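Local coordinates for 8-amino-8-demethylriboflavin N,N-dimethyltransferase (Streptomyces davawensis, PDB 4D7K), which catalyses the S-adenosylmethionine-dependent double methylation of 8-amino-8-demethyl-D-riboflavin, the last two steps in making the antibiotic roseoflavin, at residues D44-T49 with S83-P88; Y248-V253 with R264-I269; L284-G289 with G334-V339. All blocks are in the same frame, centred on the assembly; numbering follows the deposited sequence.

Interaction 1 (D44-T49 with S83-P88); sequences DGPRTT and SFELAP
Arg47 and Phe84 meet as an antiparallel hydrogen-bonded pair, and their peptide groups supply both hydrogen bonds of this contact. Phe84 N donates to Arg47 O at 3.0 Å, and Arg47 N answers with a longer bond of 3.3 Å to Phe84 O. Each acceptor also receives a C-H contact: the CA of Pro46 lies 3.3 Å from Phe84 O, and the CA of Ser83 lies 3.2 Å from Arg47 O. One residue further on, Thr48 and Ser83 form a non-hydrogen-bonded pair whose side chains diverge, although Thr48 CG2 still brushes Ser83 OG at 3.5 Å.

Two side-chain meetings flank this ladder. Beyond one end, the Pro46 ring runs alongside Glu85, with its CG 3.4 Å from Glu85 OE1; the glutamate CG stands between the backbone N and carbonyl carbon (chi1 69°), and from there the extended chain runs beside the proline. At the other end, Thr49 OG1 approaches the Phe84 ring at its edge, in the ring plane, 3.6 Å from CE1.

A second shell fixes the polar groups. Glu85 OE2 forms a salt bridge with Arg77, Thr49 OG1 bonds to Asp82, and Ser83 OG to the carbonyl of Glu81. Thr48 is the N-cap of helix 49-56, its OG1 bonded to Asp51 N, so the short strand 47-48, outermost of its sheet within the chain, passes directly into a helix of this winged-helix-like dimerisation domain. The chemistry is thus divided: peptide groups join the two strands, while the side-chain polar ends are held mainly by residues elsewhere in the domain.

Interaction 2 (Y248-V253 with R264-I269); sequences YVLRGV and RLLVRI
Leu265, the first residue of 264-269 to touch the strand, points toward it and brings CD2 to within 4.4 Å of Leu250 CD2, a loose contact. Leu266 starts out less directly, yet its CD2 ends 4.0 Å from Leu250 CD1. Leu250 therefore takes successive helix residues on its two methyl branches.

One turn after Leu265, Ile269 engages two strand residues with different branches. Its CG1 lies beside the backbone N (chi1 -64°) and carries CD1 tip to tip against Leu250 CD1, 3.8 Å away. The other branch, CG2, comes obliquely to Tyr248, 3.9 Å from Tyr248 CG, in an off-centre CH-pi contact 28° from the ring normal. The tyrosine and isoleucine side chains run alongside each other, pointing opposite ways, and Tyr248 OH is bonded beyond the contact to the carbonyl of Pro242.

The interface is buried and wholly apolar. Helix and strand segments run nearly antiparallel at 160°, their axes 11.3 Å apart. Leu265 also lies about 4 Å, side chain to side chain, from Phe237, a predicted S-adenosylmethionine-binding residue. Strand 247-251, helix 259-270 and strand 280-285 make a beta-alpha-beta unit of the Rossmann-like class I methyltransferase fold.

Interaction 3 (L284-G289 with G334-V339); sequences LDSVIG and GDVWAV
Backbone hydrogen bonds between Asp285 and Ala338 set the register. Asp285 N donates to Ala338 O at 3.2 Å in a nearly straight bond, and Ala338 N returns one of 2.8 Å to Asp285 O, more bent, at 134°. Leu284 and Val339 follow as a non-hydrogen-bonded pair.

Past Ser286 and Trp337 the chains part, and a water bridges Val287 to Val336, accepting from Val287 N at 3.0 Å and donating to Val336 O. Ser286 OG adds only a weak bond of 3.4 Å to Val336 O; the hydroxyl reaches this side because it stands anti to its own N (chi1 -179°). Thr291 OG1 also bonds Val336 O, so several partners share one buried carbonyl.

Aromatic packing centres on Trp337. The benzo edge of its indole is directed at the peptide link between Asp285 and Ser286, with CE3 3.6 Å from Ser286 N near the ring plane. That N-H is bonded instead to Asp285 OD1, 2.6 Å from Ser286 N, which it meets from above the carboxylate plane. Val336 CG1 lies over the middle of one indole face, while Phe166 meets the indole edge-to-face and Phe170 joins the cluster at a shallow interplanar angle.

Apolar contacts complete the join. Leu284 and Val339 lie side by side, CD1 of the leucine 4.2 Å from CG2 of the valine. More loosely, Val287 CG2 touches Ala338 CB at 4.4 Å.

Strand 337-344 runs antiparallel between 280-285 and 325-333, giving the 3-2-1-4-5-7-6 order of the class I methyltransferase sheet. Phe170 of helix 167-171 packs against Leu284 and Val339, Ile330 of strand 325-333 against Val287 and Ala338, and helix 293-305 against Val336.

Interaction 1 is partly buried, in the dimerisation domain, its centre 49 Å from that of interaction 2 and 40 Å from that of interaction 3. The other two are buried and serve the same catalytic-domain sheet: strands 247-251 and 280-285 are neighbours in it, joined by a probable hydrogen bond from Leu284 N to Leu250 O (3.1 Å). Interactions 1 and 3 both pair antiparallel strands through backbone bonds, but polar side chains of the former are paired with residues elsewhere in the domain, such as Glu85 with Arg77, whereas a water and an aromatic cluster complete the latter. Interaction 2, helix against sheet, relies on apolar side chains alone.

Interaction 1 (D44-T49 with S83-P88)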
loop_
_atom_site.group_PDB
_atom_site.type_symbol
_atom_site.label_atom_id
_atom_site.label_comp_id
_atom_site.label_asym_id
_atom_site.label_seq_id
_atom_site.Cartn_x
_atom_site.Cartn_y
_atom_site.Cartn_z
ATOM N N ASP A 44 -25.227 10.600 7.781
ATOM C CA ASP A 44 -26.269 11.076 8.686
ATOM C C ASP A 44 -26.614 10.085 9.795
ATOM O O ASP A 44 -27.570 10.299 10.534
ATOM C CB ASP A 44 -27.537 11.419 7.897
ATOM C CG ASP A 44 -27.366 12.649 7.027
ATOM O OD1 ASP A 44 -26.353 13.362 7.195
ATOM O OD2 ASP A 44 -28.248 12.913 6.182
ATOM N N GLY A 45 -25.843 9.007 9.912
ATOM C CA GLY A 45 -26.081 8.025 10.956
ATOM C C GLY A 45 -25.956 6.589 10.483
ATOM O O GLY A 45 -25.727 6.340 9.305
ATOM N N PRO A 46 -26.128 5.631 11.406
ATOM C CA PRO A 46 -25.863 4.217 11.118
ATOM C C PRO A 46 -26.883 3.595 10.172
ATOM O O PRO A 46 -28.034 4.020 10.120
ATOM C CB PRO A 46 -25.948 3.544 12.500
ATOM C CG PRO A 46 -26.104 4.668 13.502
ATOM C CD PRO A 46 -26.682 5.821 12.755
ATOM N N ARG A 47 -26.440 2.597 9.422
ATOM C CA ARG A 47 -27.307 1.841 8.527
ATOM C C ARG A 47 -26.975 0.360 8.652
ATOM O O ARG A 47 -25.842 -0.001 8.970
ATOM C CB ARG A 47 -27.139 2.304 7.075
ATOM C CG ARG A 47 -27.342 3.796 6.843
ATOM C CD ARG A 47 -28.808 4.176 6.917
ATOM N NE ARG A 47 -29.604 3.468 5.919
ATOM C CZ ARG A 47 -30.931 3.414 5.931
ATOM N NH1 ARG A 47 -31.614 4.025 6.890
ATOM N NH2 ARG A 47 -31.575 2.751 4.983
ATOM N N THR A 48 -27.949 -0.497 8.391
ATOM C CA THR A 48 -27.689 -1.922 8.435
ATOM C C THR A 48 -27.026 -2.383 7.143
ATOM O O THR A 48 -27.024 -1.665 6.140
ATOM C CB THR A 48 -28.971 -2.714 8.646
ATOM O OG1 THR A 48 -29.753 -2.651 7.453
ATOM C CG2 THR A 48 -29.769 -2.127 9.809
ATOM N N THR A 49 -26.462 -3.586 7.173
ATOM C CA THR A 49 -25.871 -4.190 5.985
ATOM C C THR A 49 -26.892 -4.299 4.857
ATOM O O THR A 49 -26.602 -3.956 3.714
ATOM C CB THR A 49 -25.309 -5.588 6.290
ATOM O OG1 THR A 49 -24.348 -5.492 7.345
ATOM C CG2 THR A 49 -24.643 -6.172 5.057
ATOM N N SER A 83 -24.949 -3.358 11.870
ATOM C CA SER A 83 -24.902 -2.003 11.334
ATOM C C SER A 83 -23.490 -1.433 11.335
ATOM O O SER A 83 -22.590 -1.975 11.971
ATOM C CB SER A 83 -25.828 -1.079 12.132
ATOM O OG SER A 83 -27.182 -1.478 12.012
ATOM N N PHE A 84 -23.306 -0.333 10.607
ATOM C CA PHE A 84 -22.022 0.348 10.579
ATOM C C PHE A 84 -22.224 1.850 10.617
ATOM O O PHE A 84 -23.250 2.357 10.172
ATOM C CB PHE A 84 -21.222 -0.059 9.338
ATOM C CG PHE A 84 -20.884 -1.522 9.297
ATOM C CD1 PHE A 84 -21.767 -2.437 8.747
ATOM C CD2 PHE A 84 -19.695 -1.983 9.833
ATOM C CE1 PHE A 84 -21.469 -3.786 8.729
ATOM C CE2 PHE A 84 -19.384 -3.333 9.812
ATOM C CZ PHE A 84 -20.272 -4.237 9.259
ATOM N N GLU A 85 -21.251 2.560 11.174
ATOM C CA GLU A 85 -21.279 4.013 11.165
ATOM C C GLU A 85 -19.866 4.546 10.984
ATOM O O GLU A 85 -18.908 3.780 10.965
ATOM C CB GLU A 85 -21.915 4.562 12.445
ATOM C CG GLU A 85 -21.112 4.365 13.718
ATOM C CD GLU A 85 -21.827 4.944 14.932
ATOM O OE1 GLU A 85 -23.057 5.139 14.843
ATOM O OE2 GLU A 85 -21.169 5.207 15.965
ATOM N N LEU A 86 -19.746 5.861 10.848
ATOM C CA LEU A 86 -18.467 6.495 10.551
ATOM C C LEU A 86 -17.527 6.591 11.747
ATOM O O LEU A 86 -17.895 7.119 12.791
ATOM C CB LEU A 86 -18.703 7.900 9.996
ATOM C CG LEU A 86 -19.184 8.004 8.548
ATOM C CD1 LEU A 86 -19.507 9.449 8.212
ATOM C CD2 LEU A 86 -18.130 7.449 7.593
ATOM N N ALA A 87 -16.307 6.090 11.578
ATOM C CA ALA A 87 -15.208 6.418 12.484
ATOM C C ALA A 87 -14.548 7.693 11.944
ATOM O O ALA A 87 -14.802 8.065 10.798
ATOM C CB ALA A 87 -14.207 5.258 12.572
ATOM N N PRO A 88 -13.716 8.375 12.755
ATOM C CA PRO A 88 -13.086 9.621 12.286
ATOM C C PRO A 88 -12.378 9.540 10.922
ATOM O O PRO A 88 -12.497 10.474 10.131
ATOM C CB PRO A 88 -12.071 9.924 13.392
ATOM C CG PRO A 88 -12.716 9.376 14.627
ATOM C CD PRO A 88 -13.434 8.124 14.182
#

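Interaction 2 (Y248-V253 with R264-I269)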
loop_
_atom_site.group_PDB
_atom_site.type_symbol
_atom_site.label_atom_id
_atom_site.label_comp_id
_atom_site.label_asym_id
_atom_site.label_seq_id
_atom_site.Cartn_x
_atom_site.Cartn_y
_atom_site.Cartn_z
ATOM N N TYR A 248 8.562 37.024 -5.210
ATOM C CA TYR A 248 8.009 36.252 -6.314
ATOM C C TYR A 248 8.073 34.767 -5.992
ATOM O O TYR A 248 9.115 34.259 -5.577
ATOM C CB TYR A 248 8.757 36.546 -7.614
ATOM C CG TYR A 248 8.504 37.929 -8.156
ATOM C CD1 TYR A 248 9.138 39.035 -7.609
ATOM C CD2 TYR A 248 7.631 38.130 -9.218
ATOM C CE1 TYR A 248 8.904 40.303 -8.101
ATOM C CE2 TYR A 248 7.394 39.399 -9.719
ATOM C CZ TYR A 248 8.035 40.481 -9.156
ATOM O OH TYR A 248 7.808 41.746 -9.646
ATOM N N VAL A 249 6.955 34.072 -6.184
ATOM C CA VAL A 249 6.852 32.672 -5.791
ATOM C C VAL A 249 6.571 31.754 -6.982
ATOM O O VAL A 249 5.617 31.964 -7.728
ATOM C CB VAL A 249 5.752 32.477 -4.732
ATOM C CG1 VAL A 249 5.681 31.022 -4.301
ATOM C CG2 VAL A 249 5.996 33.395 -3.532
ATOM N N LEU A 250 7.421 30.744 -7.152
ATOM C CA LEU A 250 7.251 29.732 -8.194
ATOM C C LEU A 250 7.036 28.359 -7.573
ATOM O O LEU A 250 7.991 27.716 -7.140
ATOM C CB LEU A 250 8.469 29.697 -9.120
ATOM C CG LEU A 250 8.564 30.769 -10.198
ATOM C CD1 LEU A 250 9.939 30.740 -10.836
ATOM C CD2 LEU A 250 7.484 30.547 -11.240
ATOM N N ARG A 251 5.789 27.907 -7.534
ATOM C CA ARG A 251 5.467 26.656 -6.852
ATOM C C ARG A 251 5.044 25.556 -7.821
ATOM O O ARG A 251 3.926 25.557 -8.336
ATOM C CB ARG A 251 4.374 26.890 -5.804
ATOM C CG ARG A 251 3.170 27.690 -6.294
ATOM C CD ARG A 251 2.199 27.977 -5.159
ATOM N NE ARG A 251 0.806 27.950 -5.596
ATOM C CZ ARG A 251 0.028 26.872 -5.541
ATOM N NH1 ARG A 251 0.507 25.728 -5.069
ATOM N NH2 ARG A 251 -1.231 26.937 -5.957
ATOM N N GLY A 252 5.953 24.615 -8.062
ATOM C CA GLY A 252 5.684 23.488 -8.936
ATOM C C GLY A 252 5.387 23.913 -10.359
ATOM O O GLY A 252 4.367 23.534 -10.935
ATOM N N VAL A 253 6.287 24.706 -10.929
ATOM C CA VAL A 253 6.092 25.242 -12.268
ATOM C C VAL A 253 7.200 24.797 -13.218
ATOM O O VAL A 253 6.935 24.243 -14.286
ATOM C CB VAL A 253 6.036 26.782 -12.246
ATOM C CG1 VAL A 253 5.915 27.331 -13.660
ATOM C CG2 VAL A 253 4.881 27.259 -11.373
ATOM N N ARG A 264 14.134 31.867 -19.758
ATOM C CA ARG A 264 13.393 33.023 -20.257
ATOM C C ARG A 264 12.423 33.553 -19.206
ATOM O O ARG A 264 12.365 34.758 -18.958
ATOM C CB ARG A 264 12.638 32.668 -21.542
ATOM C CG ARG A 264 13.545 32.368 -22.727
ATOM C CD ARG A 264 12.777 32.317 -24.043
ATOM N NE ARG A 264 11.825 31.212 -24.099
ATOM C CZ ARG A 264 10.503 31.359 -24.099
ATOM N NH1 ARG A 264 9.967 32.571 -24.047
ATOM N NH2 ARG A 264 9.715 30.294 -24.153
ATOM N N LEU A 265 11.673 32.645 -18.586
ATOM C CA LEU A 265 10.738 33.007 -17.525
ATOM C C LEU A 265 11.467 33.623 -16.334
ATOM O O LEU A 265 11.017 34.613 -15.759
ATOM C CB LEU A 265 9.938 31.782 -17.075
ATOM C CG LEU A 265 8.971 31.987 -15.910
ATOM C CD1 LEU A 265 7.937 33.052 -16.246
ATOM C CD2 LEU A 265 8.291 30.678 -15.545
ATOM N N LEU A 266 12.599 33.033 -15.974
ATOM C CA LEU A 266 13.391 33.528 -14.857
ATOM C C LEU A 266 13.971 34.912 -15.152
ATOM O O LEU A 266 14.069 35.753 -14.257
ATOM C CB LEU A 266 14.507 32.539 -14.526
ATOM C CG LEU A 266 14.060 31.188 -13.965
ATOM C CD1 LEU A 266 15.199 30.184 -14.028
ATOM C CD2 LEU A 266 13.553 31.341 -12.538
ATOM N N VAL A 267 14.346 35.143 -16.408
ATOM C CA VAL A 267 14.874 36.438 -16.835
ATOM C C VAL A 267 13.789 37.513 -16.768
ATOM O O VAL A 267 14.045 38.647 -16.358
ATOM C CB VAL A 267 15.457 36.371 -18.273
ATOM C CG1 VAL A 267 15.745 37.761 -18.812
ATOM C CG2 VAL A 267 16.724 35.532 -18.298
ATOM N N ARG A 268 12.574 37.144 -17.162
ATOM C CA ARG A 268 11.433 38.054 -17.112
ATOM C C ARG A 268 11.071 38.430 -15.678
ATOM O O ARG A 268 10.705 39.572 -15.401
ATOM C CB ARG A 268 10.226 37.431 -17.813
ATOM C CG ARG A 268 10.248 37.577 -19.324
ATOM C CD ARG A 268 9.977 39.014 -19.748
ATOM N NE ARG A 268 8.641 39.459 -19.358
ATOM C CZ ARG A 268 8.386 40.274 -18.338
ATOM N NH1 ARG A 268 9.381 40.747 -17.599
ATOM N NH2 ARG A 268 7.135 40.618 -18.060
ATOM N N ILE A 269 11.166 37.467 -14.770
ATOM C CA ILE A 269 10.947 37.744 -13.356
ATOM C C ILE A 269 12.040 38.677 -12.848
ATOM O O ILE A 269 11.768 39.637 -12.128
ATOM C CB ILE A 269 10.928 36.453 -12.517
ATOM C CG1 ILE A 269 9.748 35.571 -12.932
ATOM C CG2 ILE A 269 10.852 36.775 -11.027
ATOM C CD1 ILE A 269 9.726 34.221 -12.250
#

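Interaction 3 (L284-G289 with G334-V339)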
loop_
_atom_site.group_PDB
_atom_site.type_symbol
_atom_site.label_atom_id
_atom_site.label_comp_id
_atom_site.label_asym_id
_atom_site.label_seq_id
_atom_site.Cartn_x
_atom_site.Cartn_y
_atom_site.Cartn_z
ATOM N N LEU A 284 9.593 27.119 -4.547
ATOM C CA LEU A 284 9.150 26.048 -3.671
ATOM C C LEU A 284 9.179 24.727 -4.431
ATOM O O LEU A 284 8.480 24.558 -5.427
ATOM C CB LEU A 284 7.746 26.342 -3.129
ATOM C CG LEU A 284 7.598 27.299 -1.934
ATOM C CD1 LEU A 284 8.242 28.653 -2.181
ATOM C CD2 LEU A 284 6.132 27.482 -1.584
ATOM N N ASP A 285 10.002 23.795 -3.963
ATOM C CA ASP A 285 10.184 22.532 -4.663
ATOM C C ASP A 285 10.875 21.511 -3.770
ATOM O O ASP A 285 11.307 21.830 -2.662
ATOM C CB ASP A 285 10.999 22.746 -5.945
ATOM C CG ASP A 285 10.753 21.670 -6.993
ATOM O OD1 ASP A 285 10.099 20.653 -6.678
ATOM O OD2 ASP A 285 11.221 21.840 -8.139
ATOM N N SER A 286 10.960 20.278 -4.254
ATOM C CA SER A 286 11.800 19.268 -3.632
ATOM C C SER A 286 13.160 19.293 -4.320
ATOM O O SER A 286 13.241 19.253 -5.548
ATOM C CB SER A 286 11.162 17.883 -3.733
ATOM O OG SER A 286 11.969 16.903 -3.105
ATOM N N VAL A 287 14.227 19.373 -3.535
ATOM C CA VAL A 287 15.564 19.504 -4.099
ATOM C C VAL A 287 16.365 18.220 -3.928
ATOM O O VAL A 287 16.638 17.788 -2.805
ATOM C CB VAL A 287 16.321 20.684 -3.460
ATOM C CG1 VAL A 287 17.733 20.787 -4.015
ATOM C CG2 VAL A 287 15.559 21.978 -3.689
ATOM N N ILE A 288 16.724 17.609 -5.054
ATOM C CA ILE A 288 17.507 16.378 -5.062
ATOM C C ILE A 288 18.813 16.566 -4.305
ATOM O O ILE A 288 19.581 17.482 -4.597
ATOM C CB ILE A 288 17.819 15.908 -6.498
ATOM C CG1 ILE A 288 16.526 15.686 -7.293
ATOM C CG2 ILE A 288 18.668 14.640 -6.473
ATOM C CD1 ILE A 288 15.704 14.523 -6.793
ATOM N N GLY A 289 19.052 15.697 -3.328
ATOM C CA GLY A 289 20.251 15.770 -2.516
ATOM C C GLY A 289 20.034 16.573 -1.248
ATOM O O GLY A 289 20.858 16.542 -0.335
ATOM N N GLY A 334 9.972 21.010 6.113
ATOM C CA GLY A 334 9.535 19.658 6.403
ATOM C C GLY A 334 10.492 18.651 5.792
ATOM O O GLY A 334 11.638 18.979 5.489
ATOM N N ASP A 335 10.020 17.426 5.585
ATOM C CA ASP A 335 10.897 16.355 5.137
ATOM C C ASP A 335 10.832 16.119 3.635
ATOM O O ASP A 335 11.407 15.157 3.122
ATOM C CB ASP A 335 10.560 15.065 5.881
ATOM C CG ASP A 335 10.885 15.146 7.359
ATOM O OD1 ASP A 335 11.846 15.865 7.719
ATOM O OD2 ASP A 335 10.183 14.494 8.157
ATOM N N VAL A 336 10.134 16.994 2.922
ATOM C CA VAL A 336 10.041 16.863 1.478
ATOM C C VAL A 336 10.455 18.138 0.775
ATOM O O VAL A 336 11.432 18.168 0.025
ATOM C CB VAL A 336 8.619 16.512 1.028
ATOM C CG1 VAL A 336 8.567 16.401 -0.488
ATOM C CG2 VAL A 336 8.161 15.225 1.681
ATOM N N TRP A 337 9.697 19.194 1.035
ATOM C CA TRP A 337 9.814 20.428 0.282
ATOM C C TRP A 337 10.851 21.369 0.872
ATOM O O TRP A 337 11.319 21.185 1.995
ATOM C CB TRP A 337 8.454 21.122 0.213
ATOM C CG TRP A 337 7.347 20.189 -0.157
ATOM C CD1 TRP A 337 6.336 19.757 0.649
ATOM C CD2 TRP A 337 7.145 19.556 -1.427
ATOM N NE1 TRP A 337 5.513 18.900 -0.040
ATOM C CE2 TRP A 337 5.988 18.758 -1.319
ATOM C CE3 TRP A 337 7.828 19.588 -2.649
ATOM C CZ2 TRP A 337 5.501 17.996 -2.380
ATOM C CZ3 TRP A 337 7.343 18.830 -3.703
ATOM C CH2 TRP A 337 6.190 18.046 -3.562
ATOM N N ALA A 338 11.207 22.380 0.094
ATOM C CA ALA A 338 12.176 23.368 0.524
ATOM C C ALA A 338 11.851 24.718 -0.095
ATOM O O ALA A 338 11.222 24.790 -1.151
ATOM C CB ALA A 338 13.583 22.933 0.144
ATOM N N VAL A 339 12.271 25.787 0.567
ATOM C CA VAL A 339 12.143 27.109 -0.016
ATOM C C VAL A 339 13.498 27.578 -0.525
ATOM O O VAL A 339 14.407 27.849 0.260
ATOM C CB VAL A 339 11.585 28.127 0.986
ATOM C CG1 VAL A 339 11.569 29.517 0.370
ATOM C CG2 VAL A 339 10.191 27.721 1.415
HETATM O O HOH W 1 13.800 19.655 -0.595
#